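PDB 3NZ3: gram-positive cocci surface proteins LPxTG domain-containing protein from Streptococcus pneumoniae, which probably binds mucin as a cell-wall-anchored surface adhesin, the chain here being its mucin-binding domain. Local coordinates for residues T21-H27 / D40-T46. Residues are numbered along the deposited sequence; the frame is centred on the assembly and turned at random.
Sequences TITRIIH and DVVQPVT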
loop_
_atom_site.group_PDB
_atom_site.type_symbol
_atom_site.label_atom_id
_atom_site.label_comp_id
_atom_site.label_asym_id
_atom_site.label_seq_id
_atom_site.Cartn_x
_atom_site.Cartn_y
_atom_site.Cartn_z
ATOM N N THR A 21 -2.067 10.009 2.384
ATOM C CA THR A 21 -2.275 8.694 1.785
ATOM C C THR A 21 -0.946 7.949 1.717
ATOM O O THR A 21 0.076 8.502 1.291
ATOM C CB THR A 21 -2.935 8.801 0.394
ATOM O OG1 THR A 21 -4.147 9.556 0.505
ATOM C CG2 THR A 21 -3.260 7.413 -0.179
ATOM N N ILE A 22 -0.977 6.701 2.175
ATOM C CA ILE A 22 0.164 5.795 2.125
ATOM C C ILE A 22 -0.261 4.592 1.292
ATOM O O ILE A 22 -1.310 3.993 1.550
ATOM C CB ILE A 22 0.609 5.361 3.545
ATOM C CG1 ILE A 22 0.836 6.600 4.426
ATOM C CG2 ILE A 22 1.889 4.526 3.478
ATOM C CD1 ILE A 22 0.851 6.321 5.905
ATOM N N THR A 23 0.545 4.252 0.288
ATOM C CA THR A 23 0.122 3.302 -0.740
ATOM C C THR A 23 1.099 2.135 -0.920
ATOM O O THR A 23 2.323 2.320 -0.928
ATOM C CB THR A 23 -0.087 4.026 -2.098
ATOM O OG1 THR A 23 -0.933 5.168 -1.915
ATOM C CG2 THR A 23 -0.730 3.098 -3.130
ATOM N N ARG A 24 0.543 0.932 -1.047
ATOM C CA ARG A 24 1.314 -0.223 -1.474
ATOM C C ARG A 24 0.919 -0.625 -2.889
ATOM O O ARG A 24 -0.269 -0.794 -3.201
ATOM C CB ARG A 24 1.137 -1.411 -0.525
ATOM C CG ARG A 24 1.941 -2.648 -0.956
ATOM C CD ARG A 24 1.986 -3.711 0.138
ATOM N NE ARG A 24 0.714 -4.418 0.280
ATOM C CZ ARG A 24 0.485 -5.384 1.166
ATOM N NH1 ARG A 24 1.446 -5.776 2.001
ATOM N NH2 ARG A 24 -0.707 -5.965 1.213
ATOM N N ILE A 25 1.924 -0.778 -3.739
ATOM C CA ILE A 25 1.706 -1.286 -5.088
ATOM C C ILE A 25 2.335 -2.663 -5.233
ATOM O O ILE A 25 3.493 -2.885 -4.841
ATOM C CB ILE A 25 2.258 -0.324 -6.162
ATOM C CG1 ILE A 25 1.581 1.050 -6.032
ATOM C CG2 ILE A 25 2.046 -0.900 -7.570
ATOM C CD1 ILE A 25 2.227 2.162 -6.851
ATOM N N ILE A 26 1.568 -3.593 -5.796
ATOM C CA ILE A 26 2.094 -4.908 -6.109
ATOM C C ILE A 26 2.210 -5.029 -7.626
ATOM O O ILE A 26 1.239 -4.779 -8.350
ATOM C CB ILE A 26 1.214 -6.042 -5.529
ATOM C CG1 ILE A 26 0.874 -5.747 -4.064
ATOM C CG2 ILE A 26 1.923 -7.404 -5.674
ATOM C CD1 ILE A 26 -0.226 -6.619 -3.481
ATOM N N HIS A 27 3.407 -5.371 -8.091
ATOM C CA HIS A 27 3.662 -5.636 -9.507
ATOM C C HIS A 27 3.782 -7.135 -9.723
ATOM O O HIS A 27 4.221 -7.867 -8.827
ATOM C CB HIS A 27 4.963 -4.990 -9.983
ATOM C CG HIS A 27 5.048 -3.515 -9.744
ATOM N ND1 HIS A 27 4.303 -2.599 -10.455
ATOM C CD2 HIS A 27 5.818 -2.796 -8.891
ATOM C CE1 HIS A 27 4.603 -1.379 -10.045
ATOM N NE2 HIS A 27 5.519 -1.471 -9.097
ATOM N N ASP A 40 -1.134 -4.201 -12.165
ATOM C CA ASP A 40 -0.736 -3.761 -10.831
ATOM C C ASP A 40 -1.928 -3.772 -9.889
ATOM O O ASP A 40 -3.054 -3.490 -10.309
ATOM C CB ASP A 40 -0.193 -2.335 -10.882
ATOM C CG ASP A 40 1.226 -2.260 -11.382
ATOM O OD1 ASP A 40 1.857 -3.318 -11.617
ATOM O OD2 ASP A 40 1.718 -1.120 -11.524
ATOM N N VAL A 41 -1.675 -4.100 -8.622
ATOM C CA VAL A 41 -2.659 -3.906 -7.557
ATOM C C VAL A 41 -2.219 -2.695 -6.718
ATOM O O VAL A 41 -1.103 -2.663 -6.190
ATOM C CB VAL A 41 -2.840 -5.186 -6.688
ATOM C CG1 VAL A 41 -3.594 -4.879 -5.394
ATOM C CG2 VAL A 41 -3.580 -6.272 -7.484
ATOM N N VAL A 42 -3.088 -1.692 -6.630
ATOM C CA VAL A 42 -2.765 -0.449 -5.928
ATOM C C VAL A 42 -3.640 -0.359 -4.678
ATOM O O VAL A 42 -4.872 -0.459 -4.766
ATOM C CB VAL A 42 -2.949 0.793 -6.846
ATOM C CG1 VAL A 42 -2.658 2.109 -6.090
ATOM C CG2 VAL A 42 -2.049 0.697 -8.079
ATOM N N GLN A 43 -2.996 -0.194 -3.521
ATOM C CA GLN A 43 -3.692 -0.183 -2.230
ATOM C C GLN A 43 -3.447 1.114 -1.449
ATOM O O GLN A 43 -2.520 1.179 -0.629
ATOM C CB GLN A 43 -3.276 -1.393 -1.380
ATOM C CG GLN A 43 -3.431 -2.743 -2.088
ATOM C CD GLN A 43 -3.115 -3.916 -1.194
ATOM O OE1 GLN A 43 -1.996 -4.058 -0.688
ATOM N NE2 GLN A 43 -4.099 -4.775 -0.999
ATOM N N PRO A 44 -4.273 2.151 -1.699
ATOM C CA PRO A 44 -4.109 3.418 -0.991
ATOM C C PRO A 44 -4.835 3.425 0.353
ATOM O O PRO A 44 -5.983 2.986 0.453
ATOM C CB PRO A 44 -4.726 4.437 -1.947
ATOM C CG PRO A 44 -5.765 3.662 -2.723
ATOM C CD PRO A 44 -5.358 2.207 -2.701
ATOM N N VAL A 45 -4.152 3.892 1.390
ATOM C CA VAL A 45 -4.779 4.056 2.694
ATOM C C VAL A 45 -4.657 5.518 3.111
ATOM O O VAL A 45 -3.561 6.073 3.130
ATOM C CB VAL A 45 -4.181 3.086 3.736
ATOM C CG1 VAL A 45 -4.566 3.490 5.165
ATOM C CG2 VAL A 45 -4.637 1.639 3.440
ATOM N N THR A 46 -5.792 6.134 3.431
ATOM C CA THR A 46 -5.832 7.555 3.765
ATOM C C THR A 46 -6.111 7.754 5.249
ATOM O O THR A 46 -7.221 7.510 5.732
ATOM C CB THR A 46 -6.846 8.314 2.865
ATOM O OG1 THR A 46 -6.430 8.190 1.501
ATOM C CG2 THR A 46 -6.928 9.807 3.224
#
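Arg24 and Gln43 form a nearly coplanar, side-on pair on the inner face of a mixed β-sheet, across an antiparallel strand pair of the elongated, all-β, Ig-like mucin-binding domain. Arg24 NE and Arg24 NH2 both donate to Gln43 OE1 (2.9 and 3.0 Å). Guanidinium and amide planes are only 12° apart. Arg24 CG stands anti to the backbone N (chi1 180°), and a bend at chi3 turns the guanidinium edge to the amide. Bonds from Arg24 NH1 to Glu90 O and from Gln43 NE2 to Asp71 O tie the pair to the two-stranded sheet packed over it, where Trp70 touches both side chains. The segments belong to neighbouring strands 14-30 and 39-53; on the other side of 21-27 runs parallel strand 101-107. Paired backbone hydrogen bonds join Ile22 with Val45, Arg24 with Gln43 and Ile26 with Val41. Ile22 and Ile26 share the face of Arg24, whereas the opposite face is more open and carries Thr23 CG2 against Val42 CG1 (3.7 Å). Thr21 OG1 and Thr46 OG1 hydrogen-bond across one end (2.8 Å). At the other, His27 ND1 donates to Asp40 OD1 (2.8 Å) from above the carboxylate plane, while Ile25 CG2 sits 3.5 Å above the plane of the His27 ring, offset toward its rim.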